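Local coordinates for protein muconate cycloisomerase (Azorhizobium caulinodans, PDB 3MY9) that belongs to the enolase superfamily, joining an alpha/beta capping domain to a TIM-barrel domain that holds magnesium, at residues V38-T43 with S69-Y74; S123-L128 with I315-G320; R155-V158 with V164-M167; V255-V260 with A287-A292. All coordinates share one frame; numbering follows the deposited sequence.

Contact 1 (V38-T43 with S69-Y74)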
loop_
_atom_site.group_PDB
_atom_site.type_symbol
_atom_site.label_atom_id
_atom_site.label_comp_id
_atom_site.label_asym_id
_atom_site.label_seq_id
_atom_site.Cartn_x
_atom_site.Cartn_y
_atom_site.Cartn_z
ATOM N N VAL A 38 24.992 -4.550 -40.323
ATOM C CA VAL A 38 25.156 -6.004 -40.339
ATOM C C VAL A 38 23.939 -6.607 -41.031
ATOM O O VAL A 38 22.804 -6.475 -40.540
ATOM C CB VAL A 38 25.244 -6.599 -38.906
ATOM C CG1 VAL A 38 25.929 -7.960 -38.935
ATOM C CG2 VAL A 38 25.963 -5.642 -37.950
ATOM N N LEU A 39 24.169 -7.251 -42.167
ATOM C CA LEU A 39 23.121 -7.930 -42.904
ATOM C C LEU A 39 23.401 -9.427 -42.894
ATOM O O LEU A 39 24.549 -9.859 -43.014
ATOM C CB LEU A 39 23.054 -7.417 -44.337
ATOM C CG LEU A 39 23.280 -5.927 -44.527
ATOM C CD1 LEU A 39 23.471 -5.636 -46.005
ATOM C CD2 LEU A 39 22.137 -5.113 -43.921
ATOM N N LEU A 40 22.339 -10.206 -42.743
ATOM C CA LEU A 40 22.411 -11.656 -42.664
ATOM C C LEU A 40 21.555 -12.215 -43.779
ATOM O O LEU A 40 20.403 -11.822 -43.935
ATOM C CB LEU A 40 21.859 -12.125 -41.310
ATOM C CG LEU A 40 21.602 -13.624 -41.094
ATOM C CD1 LEU A 40 22.894 -14.361 -40.777
ATOM C CD2 LEU A 40 20.571 -13.821 -39.966
ATOM N N GLU A 41 22.116 -13.130 -44.552
ATOM C CA GLU A 41 21.365 -13.820 -45.578
ATOM C C GLU A 41 21.264 -15.277 -45.173
ATOM O O GLU A 41 22.281 -15.952 -45.002
ATOM C CB GLU A 41 22.069 -13.711 -46.942
ATOM C CG GLU A 41 21.290 -14.350 -48.101
ATOM C CD GLU A 41 22.182 -14.769 -49.272
ATOM O OE1 GLU A 41 23.288 -15.294 -49.025
ATOM O OE2 GLU A 41 21.768 -14.597 -50.441
ATOM N N VAL A 42 20.042 -15.771 -45.044
ATOM C CA VAL A 42 19.841 -17.178 -44.721
ATOM C C VAL A 42 19.252 -17.899 -45.915
ATOM O O VAL A 42 18.431 -17.342 -46.635
ATOM C CB VAL A 42 18.948 -17.341 -43.483
ATOM C CG1 VAL A 42 18.885 -18.819 -43.080
ATOM C CG2 VAL A 42 19.494 -16.504 -42.353
ATOM N N THR A 43 19.705 -19.131 -46.135
ATOM C CA THR A 43 19.282 -19.918 -47.283
ATOM C C THR A 43 18.824 -21.308 -46.848
ATOM O O THR A 43 19.559 -22.017 -46.177
ATOM C CB THR A 43 20.430 -20.050 -48.304
ATOM O OG1 THR A 43 21.034 -18.760 -48.521
ATOM C CG2 THR A 43 19.912 -20.629 -49.620
ATOM N N SER A 69 30.003 -10.369 -34.637
ATOM C CA SER A 69 30.648 -11.533 -34.038
ATOM C C SER A 69 29.584 -12.455 -33.446
ATOM O O SER A 69 29.697 -13.680 -33.546
ATOM C CB SER A 69 31.690 -11.126 -32.982
ATOM O OG SER A 69 31.149 -10.250 -32.006
ATOM N N ALA A 70 28.545 -11.862 -32.858
ATOM C CA ALA A 70 27.458 -12.632 -32.268
ATOM C C ALA A 70 26.927 -13.657 -33.260
ATOM O O ALA A 70 26.875 -14.845 -32.956
ATOM C CB ALA A 70 26.351 -11.716 -31.806
ATOM N N LEU A 71 26.568 -13.202 -34.455
ATOM C CA LEU A 71 26.039 -14.092 -35.493
ATOM C C LEU A 71 27.064 -15.123 -35.953
ATOM O O LEU A 71 26.749 -16.310 -36.075
ATOM C CB LEU A 71 25.548 -13.288 -36.702
ATOM C CG LEU A 71 24.252 -12.480 -36.536
ATOM C CD1 LEU A 71 24.166 -11.370 -37.588
ATOM C CD2 LEU A 71 23.020 -13.383 -36.600
ATOM N N ASP A 72 28.288 -14.657 -36.198
ATOM C CA ASP A 72 29.330 -15.470 -36.843
ATOM C C ASP A 72 29.818 -16.630 -35.968
ATOM O O ASP A 72 30.068 -17.725 -36.485
ATOM C CB ASP A 72 30.514 -14.577 -37.267
ATOM C CG ASP A 72 31.557 -15.316 -38.109
ATOM O OD1 ASP A 72 31.188 -16.101 -39.014
ATOM O OD2 ASP A 72 32.763 -15.093 -37.870
ATOM N N ILE A 73 29.947 -16.396 -34.660
ATOM C CA ILE A 73 30.466 -17.419 -33.742
ATOM C C ILE A 73 29.396 -17.980 -32.772
ATOM O O ILE A 73 29.194 -19.190 -32.723
ATOM C CB ILE A 73 31.798 -16.952 -33.031
ATOM C CG1 ILE A 73 31.567 -16.176 -31.728
ATOM C CG2 ILE A 73 32.643 -16.115 -33.983
ATOM C CD1 ILE A 73 31.542 -17.064 -30.482
ATOM N N TYR A 74 28.690 -17.122 -32.035
ATOM C CA TYR A 74 27.775 -17.606 -31.000
ATOM C C TYR A 74 26.508 -18.262 -31.588
ATOM O O TYR A 74 26.175 -19.401 -31.238
ATOM C CB TYR A 74 27.408 -16.482 -30.032
#

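Contact 2 (S123-L128 with I315-G320)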
loop_
_atom_site.group_PDB
_atom_site.type_symbol
_atom_site.label_atom_id
_atom_site.label_comp_id
_atom_site.label_asym_id
_atom_site.label_seq_id
_atom_site.Cartn_x
_atom_site.Cartn_y
_atom_site.Cartn_z
ATOM N N SER A 123 2.973 -12.847 -46.377
ATOM C CA SER A 123 3.822 -11.823 -45.795
ATOM C C SER A 123 4.118 -12.128 -44.318
ATOM O O SER A 123 3.458 -12.964 -43.673
ATOM C CB SER A 123 3.139 -10.472 -45.876
ATOM O OG SER A 123 1.989 -10.438 -45.051
ATOM N N VAL A 124 5.088 -11.405 -43.772
ATOM C CA VAL A 124 5.387 -11.482 -42.367
ATOM C C VAL A 124 4.186 -11.025 -41.519
ATOM O O VAL A 124 3.847 -11.678 -40.533
ATOM C CB VAL A 124 6.697 -10.730 -42.054
ATOM C CG1 VAL A 124 6.884 -10.590 -40.577
ATOM C CG2 VAL A 124 7.875 -11.498 -42.687
ATOM N N ALA A 125 3.526 -9.932 -41.896
ATOM C CA ALA A 125 2.269 -9.541 -41.225
ATOM C C ALA A 125 1.266 -10.718 -41.141
ATOM O O ALA A 125 0.670 -10.952 -40.100
ATOM C CB ALA A 125 1.628 -8.358 -41.938
ATOM N N ASP A 126 1.079 -11.417 -42.260
ATOM C CA ASP A 126 0.187 -12.586 -42.359
ATOM C C ASP A 126 0.511 -13.663 -41.324
ATOM O O ASP A 126 -0.386 -14.294 -40.799
ATOM C CB ASP A 126 0.310 -13.263 -43.739
ATOM C CG ASP A 126 -0.104 -12.377 -44.897
ATOM O OD1 ASP A 126 -0.922 -11.464 -44.683
ATOM O OD2 ASP A 126 0.366 -12.635 -46.042
ATOM N N LEU A 127 1.804 -13.892 -41.108
ATOM C CA LEU A 127 2.319 -14.858 -40.151
ATOM C C LEU A 127 2.275 -14.378 -38.694
ATOM O O LEU A 127 2.641 -15.138 -37.765
ATOM C CB LEU A 127 3.762 -15.189 -40.508
ATOM C CG LEU A 127 3.939 -15.872 -41.870
ATOM C CD1 LEU A 127 5.407 -15.900 -42.256
ATOM C CD2 LEU A 127 3.349 -17.278 -41.801
ATOM N N LEU A 128 1.878 -13.119 -38.500
ATOM C CA LEU A 128 1.805 -12.499 -37.186
ATOM C C LEU A 128 0.356 -12.149 -36.824
ATOM O O LEU A 128 0.101 -11.277 -35.985
ATOM C CB LEU A 128 2.685 -11.231 -37.168
ATOM C CG LEU A 128 4.189 -11.527 -37.282
ATOM C CD1 LEU A 128 5.004 -10.245 -37.229
ATOM C CD2 LEU A 128 4.658 -12.524 -36.211
ATOM N N ILE A 315 4.219 -3.581 -37.357
ATOM C CA ILE A 315 3.238 -2.583 -36.997
ATOM C C ILE A 315 1.949 -2.826 -37.769
ATOM O O ILE A 315 0.865 -2.687 -37.224
ATOM C CB ILE A 315 3.757 -1.161 -37.204
ATOM C CG1 ILE A 315 4.924 -0.869 -36.238
ATOM C CG2 ILE A 315 2.632 -0.138 -36.998
ATOM C CD1 ILE A 315 5.663 0.462 -36.561
ATOM N N ALA A 316 2.073 -3.258 -39.020
ATOM C CA ALA A 316 0.926 -3.597 -39.842
ATOM C C ALA A 316 0.016 -4.647 -39.176
ATOM O O ALA A 316 -1.211 -4.628 -39.366
ATOM C CB ALA A 316 1.411 -4.094 -41.197
ATOM N N ALA A 317 0.631 -5.551 -38.416
ATOM C CA ALA A 317 -0.047 -6.715 -37.807
ATOM C C ALA A 317 -0.323 -6.546 -36.311
ATOM O O ALA A 317 -0.743 -7.506 -35.646
ATOM C CB ALA A 317 0.821 -7.967 -38.015
ATOM N N THR A 318 -0.070 -5.356 -35.762
ATOM C CA THR A 318 -0.108 -5.165 -34.290
ATOM C C THR A 318 -0.981 -3.946 -33.971
ATOM O O THR A 318 -0.507 -2.837 -33.893
ATOM C CB THR A 318 1.296 -5.028 -33.709
ATOM O OG1 THR A 318 2.113 -6.106 -34.178
ATOM C CG2 THR A 318 1.269 -5.059 -32.157
ATOM N N PRO A 319 -2.283 -4.163 -33.800
ATOM C CA PRO A 319 -3.251 -3.067 -33.799
ATOM C C PRO A 319 -3.031 -2.031 -32.693
ATOM O O PRO A 319 -3.304 -0.845 -32.910
ATOM C CB PRO A 319 -4.599 -3.783 -33.599
ATOM C CG PRO A 319 -4.252 -5.130 -33.027
ATOM C CD PRO A 319 -2.900 -5.472 -33.550
ATOM N N GLY A 320 -2.505 -2.465 -31.537
ATOM C CA GLY A 320 -2.240 -1.572 -30.410
ATOM C C GLY A 320 -1.133 -0.550 -30.678
ATOM O O GLY A 320 -1.017 0.442 -29.965
#

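Contact 3 (R155-V158 with V164-M167)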
loop_
_atom_site.group_PDB
_atom_site.type_symbol
_atom_site.label_atom_id
_atom_site.label_comp_id
_atom_site.label_asym_id
_atom_site.label_seq_id
_atom_site.Cartn_x
_atom_site.Cartn_y
_atom_site.Cartn_z
ATOM N N ARG A 155 3.572 24.390 -43.210
ATOM C CA ARG A 155 2.617 25.084 -44.092
ATOM C C ARG A 155 2.355 24.329 -45.391
ATOM O O ARG A 155 1.240 24.346 -45.902
ATOM C CB ARG A 155 3.101 26.508 -44.418
ATOM C CG ARG A 155 2.085 27.598 -44.090
ATOM C CD ARG A 155 2.393 28.358 -42.771
ATOM N NE ARG A 155 3.338 29.463 -42.989
ATOM C CZ ARG A 155 3.393 30.612 -42.302
ATOM N NH1 ARG A 155 2.539 30.901 -41.316
ATOM N NH2 ARG A 155 4.320 31.507 -42.633
ATOM N N ALA A 156 3.389 23.684 -45.928
ATOM C CA ALA A 156 3.256 22.852 -47.130
ATOM C C ALA A 156 2.761 21.435 -46.810
ATOM O O ALA A 156 2.035 20.830 -47.596
ATOM C CB ALA A 156 4.586 22.776 -47.860
ATOM N N MET A 157 3.163 20.892 -45.665
ATOM C CA MET A 157 2.940 19.465 -45.373
ATOM C C MET A 157 1.528 19.124 -44.877
ATOM O O MET A 157 1.002 18.037 -45.147
ATOM C CB MET A 157 3.955 18.976 -44.345
ATOM C CG MET A 157 5.361 18.879 -44.889
ATOM S SD MET A 157 6.553 18.312 -43.657
ATOM C CE MET A 157 7.708 17.731 -44.903
ATOM N N VAL A 158 0.927 20.037 -44.126
ATOM C CA VAL A 158 -0.419 19.804 -43.629
ATOM C C VAL A 158 -1.443 19.695 -44.784
ATOM O O VAL A 158 -2.221 18.739 -44.818
ATOM C CB VAL A 158 -0.799 20.828 -42.555
ATOM C CG1 VAL A 158 -2.265 20.711 -42.186
ATOM C CG2 VAL A 158 0.084 20.609 -41.316
ATOM N N VAL A 164 0.962 14.200 -38.365
ATOM C CA VAL A 164 1.750 13.912 -37.184
ATOM C C VAL A 164 3.076 14.658 -37.156
ATOM O O VAL A 164 3.906 14.451 -38.030
ATOM C CB VAL A 164 2.051 12.421 -37.058
ATOM C CG1 VAL A 164 2.857 12.162 -35.745
ATOM C CG2 VAL A 164 0.767 11.621 -37.057
ATOM N N PHE A 165 3.271 15.479 -36.126
ATOM C CA PHE A 165 4.488 16.230 -35.919
ATOM C C PHE A 165 5.035 16.022 -34.517
ATOM O O PHE A 165 4.274 15.988 -33.544
ATOM C CB PHE A 165 4.205 17.701 -36.147
ATOM C CG PHE A 165 3.850 18.007 -37.562
ATOM C CD1 PHE A 165 4.838 18.367 -38.471
ATOM C CD2 PHE A 165 2.543 17.847 -38.008
ATOM C CE1 PHE A 165 4.526 18.593 -39.813
ATOM C CE2 PHE A 165 2.211 18.079 -39.355
ATOM C CZ PHE A 165 3.211 18.444 -40.252
ATOM N N LYS A 166 6.348 15.849 -34.404
ATOM C CA LYS A 166 6.963 15.780 -33.084
ATOM C C LYS A 166 7.978 16.899 -32.852
ATOM O O LYS A 166 8.967 16.972 -33.547
ATOM C CB LYS A 166 7.637 14.440 -32.873
ATOM C CG LYS A 166 7.980 14.220 -31.403
ATOM C CD LYS A 166 9.103 13.186 -31.290
ATOM C CE LYS A 166 8.626 11.871 -30.859
ATOM N NZ LYS A 166 9.853 10.989 -30.897
ATOM N N MET A 167 7.737 17.759 -31.857
ATOM C CA MET A 167 8.614 18.903 -31.602
ATOM C C MET A 167 9.631 18.450 -30.556
ATOM O O MET A 167 9.258 17.947 -29.504
ATOM C CB MET A 167 7.811 20.137 -31.103
ATOM C CG MET A 167 8.574 21.523 -31.103
ATOM S SD MET A 167 7.686 22.789 -30.110
ATOM C CE MET A 167 9.014 23.969 -29.882
#

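Contact 4 (V255-V260 with A287-A292)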
loop_
_atom_site.group_PDB
_atom_site.type_symbol
_atom_site.label_atom_id
_atom_site.label_comp_id
_atom_site.label_asym_id
_atom_site.label_seq_id
_atom_site.Cartn_x
_atom_site.Cartn_y
_atom_site.Cartn_z
ATOM N N VAL A 255 9.290 -7.052 -19.235
ATOM C CA VAL A 255 9.539 -6.835 -17.822
ATOM C C VAL A 255 9.398 -5.359 -17.396
ATOM O O VAL A 255 8.770 -5.062 -16.377
ATOM C CB VAL A 255 10.940 -7.335 -17.408
ATOM C CG1 VAL A 255 11.176 -7.014 -15.943
ATOM C CG2 VAL A 255 11.081 -8.837 -17.669
ATOM N N ASP A 256 9.996 -4.441 -18.159
ATOM C CA ASP A 256 9.872 -3.028 -17.847
ATOM C C ASP A 256 8.381 -2.652 -17.900
ATOM O O ASP A 256 7.897 -1.894 -17.068
ATOM C CB ASP A 256 10.639 -2.120 -18.851
ATOM C CG ASP A 256 12.155 -2.306 -18.808
ATOM O OD1 ASP A 256 12.703 -2.831 -17.826
ATOM O OD2 ASP A 256 12.822 -1.892 -19.780
ATOM N N LEU A 257 7.674 -3.156 -18.891
ATOM C CA LEU A 257 6.306 -2.761 -19.100
ATOM C C LEU A 257 5.463 -3.167 -17.900
ATOM O O LEU A 257 4.701 -2.353 -17.408
ATOM C CB LEU A 257 5.739 -3.334 -20.396
ATOM C CG LEU A 257 4.259 -3.006 -20.688
ATOM C CD1 LEU A 257 4.011 -1.494 -20.763
ATOM C CD2 LEU A 257 3.841 -3.692 -21.969
ATOM N N MET A 258 5.625 -4.386 -17.390
ATOM C CA MET A 258 4.874 -4.781 -16.183
ATOM C C MET A 258 5.114 -3.849 -14.998
ATOM O O MET A 258 4.195 -3.567 -14.230
ATOM C CB MET A 258 5.122 -6.246 -15.770
ATOM C CG MET A 258 4.426 -7.261 -16.714
ATOM S SD MET A 258 2.586 -7.336 -16.818
ATOM C CE MET A 258 1.987 -5.838 -16.119
ATOM N N GLU A 259 6.339 -3.346 -14.861
ATOM C CA GLU A 259 6.632 -2.390 -13.788
ATOM C C GLU A 259 6.046 -1.001 -14.084
ATOM O O GLU A 259 5.572 -0.320 -13.181
ATOM C CB GLU A 259 8.125 -2.309 -13.552
ATOM C CG GLU A 259 8.482 -1.562 -12.281
ATOM C CD GLU A 259 7.998 -2.267 -10.999
ATOM O OE1 GLU A 259 7.890 -3.514 -10.941
ATOM O OE2 GLU A 259 7.719 -1.541 -10.032
ATOM N N VAL A 260 6.081 -0.582 -15.343
ATOM C CA VAL A 260 5.473 0.662 -15.739
ATOM C C VAL A 260 3.957 0.605 -15.422
ATOM O O VAL A 260 3.407 1.562 -14.894
ATOM C CB VAL A 260 5.758 0.969 -17.231
ATOM C CG1 VAL A 260 4.855 2.057 -17.800
ATOM C CG2 VAL A 260 7.260 1.323 -17.428
ATOM N N ALA A 287 0.530 -7.266 -26.116
ATOM C CA ALA A 287 -0.622 -7.914 -25.464
ATOM C C ALA A 287 -0.795 -7.399 -24.032
ATOM O O ALA A 287 -1.917 -7.204 -23.570
ATOM C CB ALA A 287 -0.448 -9.413 -25.432
ATOM N N ILE A 288 0.322 -7.204 -23.334
ATOM C CA ILE A 288 0.302 -6.640 -22.016
ATOM C C ILE A 288 -0.238 -5.199 -22.060
ATOM O O ILE A 288 -1.105 -4.839 -21.267
ATOM C CB ILE A 288 1.681 -6.615 -21.362
ATOM C CG1 ILE A 288 2.211 -8.028 -21.163
ATOM C CG2 ILE A 288 1.611 -5.898 -20.014
ATOM C CD1 ILE A 288 3.676 -8.075 -20.946
ATOM N N ALA A 289 0.289 -4.409 -22.993
ATOM C CA ALA A 289 -0.021 -3.014 -23.101
ATOM C C ALA A 289 -1.500 -2.795 -23.474
ATOM O O ALA A 289 -2.125 -1.906 -22.918
ATOM C CB ALA A 289 0.933 -2.313 -24.115
ATOM N N ASP A 290 -2.033 -3.594 -24.404
ATOM C CA ASP A 290 -3.463 -3.542 -24.784
ATOM C C ASP A 290 -4.370 -3.833 -23.584
ATOM O O ASP A 290 -5.333 -3.121 -23.339
ATOM C CB ASP A 290 -3.800 -4.559 -25.918
ATOM C CG ASP A 290 -3.217 -4.166 -27.266
ATOM O OD1 ASP A 290 -2.655 -3.041 -27.390
ATOM O OD2 ASP A 290 -3.293 -5.001 -28.212
ATOM N N THR A 291 -4.061 -4.893 -22.841
ATOM C CA THR A 291 -4.813 -5.204 -21.642
ATOM C C THR A 291 -4.756 -4.037 -20.651
ATOM O O THR A 291 -5.759 -3.677 -20.050
ATOM C CB THR A 291 -4.314 -6.510 -20.989
ATOM O OG1 THR A 291 -4.295 -7.538 -21.980
ATOM C CG2 THR A 291 -5.244 -6.935 -19.853
ATOM N N ALA A 292 -3.598 -3.404 -20.538
ATOM C CA ALA A 292 -3.408 -2.304 -19.594
ATOM C C ALA A 292 -3.895 -0.949 -20.088
ATOM O O ALA A 292 -3.879 -0.003 -19.327
ATOM C CB ALA A 292 -1.945 -2.177 -19.182
#

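Contact 1 (V38-T43 with S69-Y74)
Leu-71 sends CG away from its own carbonyl carbon (chi1 -72°), which carries its forked end off helix 69-74 toward strand 38-43; Leu-40 answers with CG anti to its backbone N (169°), and Val-38 places CG1 likewise. The contact is purely apolar: one leucine serves two strand residues, one with each methyl. Leu-71 CD1 lies 4.1 Å from Val-38 CG1, the two side chains sliding past each other in opposite directions. The other branch, Leu-71 CD2, reaches Leu-40 CD2 at 4.2 Å, and here the side chains cross at a slant. Both distances are ordinary van der Waals separations, and the backbones stay well apart, with Leu-40 CA and Leu-71 CA separated by 8.4 Å. Val-38 and Leu-40 can share this partner because alternate residues of a strand face the same way, while Leu-39 between them turns away and packs on Val-16. Such helix-on-sheet packing belongs to the N-terminal capping domain of the enolase superfamily. Strand 35-44 is flanked by strands 8-21 and 49-54, and Val-108 of helix 102-120 touches both Leu-40 and Leu-71, while Ile-13 of strand 8-21 also meets Leu-71.

Contact 2 (S123-L128 with I315-G320)
The carbonyl oxygen of Leu-128, a residue whose CB rests on Ala-317 CB at 3.9 Å, is gripped by two side chains: Gln-283 NE2 of the same chain and Arg-88 NH2 of the third subunit. These two bonds tie the end of segment 123-128 to helix 279-292 and to a neighbouring copy of the protein. Across the contact itself the meeting is between small groups. Ala-317 CB is the central group, approached by three atoms of segment 123-128: besides Leu-128 CB, it lies 4.0 Å from Ala-125 CB and 3.6 Å from Ala-125 O. The same carbonyl oxygen accepts the backbone bond from Leu-128 N at 3.0 Å, a bond that closes a turn and holds this oxygen and Leu-128 CB beside the same methyl. Ala-316 CB adds a wider touch on Ala-125 CB at 4.3 Å. With such small groups between them the backbones come close, Ala-125 CA and Ala-317 CA standing 5.0 Å apart. In the enolase-superfamily fold this is a seam between domains: segment 123-128 follows helix 102-120 of the N-terminal part, whereas Ala-317 is the first residue to leave the helical course of barrel helix 305-316. Segment 123-128 is braced internally by an ST motif, Ser-123 OG receiving Asp-126 N. Ser-123 OG crowds the Asp-126 carboxyl carbon in the model, so fine detail here is less certain. Ser-123 N donates to Asp-126 OD2 at 2.6 Å, meeting the carboxylate from above, 42° out of its plane, with an N-H...O angle of 152°.

Contact 3 (R155-V158 with V164-M167)
Phe-165 reaches from strand 164-167 toward Met-157 and Val-158 of segment 155-158, inside the beta-alpha-beta unit formed by strand 135-142, helix 147-157 and strand 164-168 of the TIM barrel. Its CB points at the helical segment, and with CG anti to the carbonyl carbon (chi1 -66°) the ring is carried outward from the strand. CB, CG and the two CD atoms stop short of segment 155-158; the far end of the ring does the touching. CE2 comes first, 3.8 Å from Val-158 CG2, and CZ at the tip lies 3.9 Å from the same methyl, so one methyl of Val-158 rests against the CE2-CZ bond, obliquely to the ring. CZ has a second neighbour in Met-157 CB, 4.2 Å away and close to the plane of the ring, at its edge. Phe-140 and Ile-192 touch the phenyl group as well. The next strand residue, Lys-166, sends NZ to the inner side of the barrel, where it forms salt bridges with Glu-223, a magnesium ligand, and with Asp-197 and Glu-326; Phe-165 thus belongs to the outer layer between strands and helices. Met-157 CG lies anti to its carbonyl carbon (chi1 -71°), and the chain, extended beyond it, leads its CE end away from the strand.

Contact 4 (V255-V260 with A287-A292)
Helical segments 255-260 and 287-292 run side by side in almost the same direction, 14° apart with axes 10.3 Å from each other at closest approach, and bring Leu-257 and Met-258 against Ala-289 and Ile-288. They belong to the outer layer of the TIM barrel, in helices that follow one another around it with strand 268-270 and the short helix 273-276 between them in sequence. Ile-288 is the main partner on its helix. Its CG2 lies 3.7 Å from Leu-257 CD2, and the same Leu-257 methyl sits 3.7 Å from Ile-288 CB, the two side chains passing alongside in opposite senses. With CG anti to its backbone N (chi1 178°), Leu-257 extends toward the other helix, and CD2 also meets Ala-289 CB at 3.9 Å. Met-258 starts beside the contact and then folds back: bent at chi2 and chi3, it lays its thioether across Ile-288 CG2, with SD at 3.6 Å and CE at 3.9 Å from that methyl. Ile-288 CG2 is thus shared by a leucine and a methionine, which approach it from well-separated directions. The third subunit covers part of this patch, its Ile-288 packing on Ile-288 and its Thr-291 on Met-258; Glu-259 OE1 forms a salt bridge with Arg-263 of the second subunit. Within segment 287-292, Ala-287 O takes two bonds from one residue, from Thr-291 N at 3.2 Å and from Thr-291 OG1 at 2.9 Å, the hydroxyl standing nearly in line with the carbonyl (161°).

Contacts 1, 2 and 4 are buried, whereas contact 3, between a barrel helix and strand, is only partly so. Contact 1 lies in the capping domain, contacts 3 and 4 in the barrel, and contact 2 joins the two parts. Branched aliphatic chains span the wider gaps of contacts 1 and 4, with a methionine thioether in the latter; an aromatic ring spans contact 3; alanine methyls and a leucine CB suffice where the backbones of contact 2 come closest. Helix 102-120 packs against both contacts 1 and 2; helix 279-292 carries half of contact 4 and touches contact 2. Contacts 2 and 4 also meet directly, Gly-320 CA lying 3.4 Å from Asp-290 OD1, and both face the third subunit.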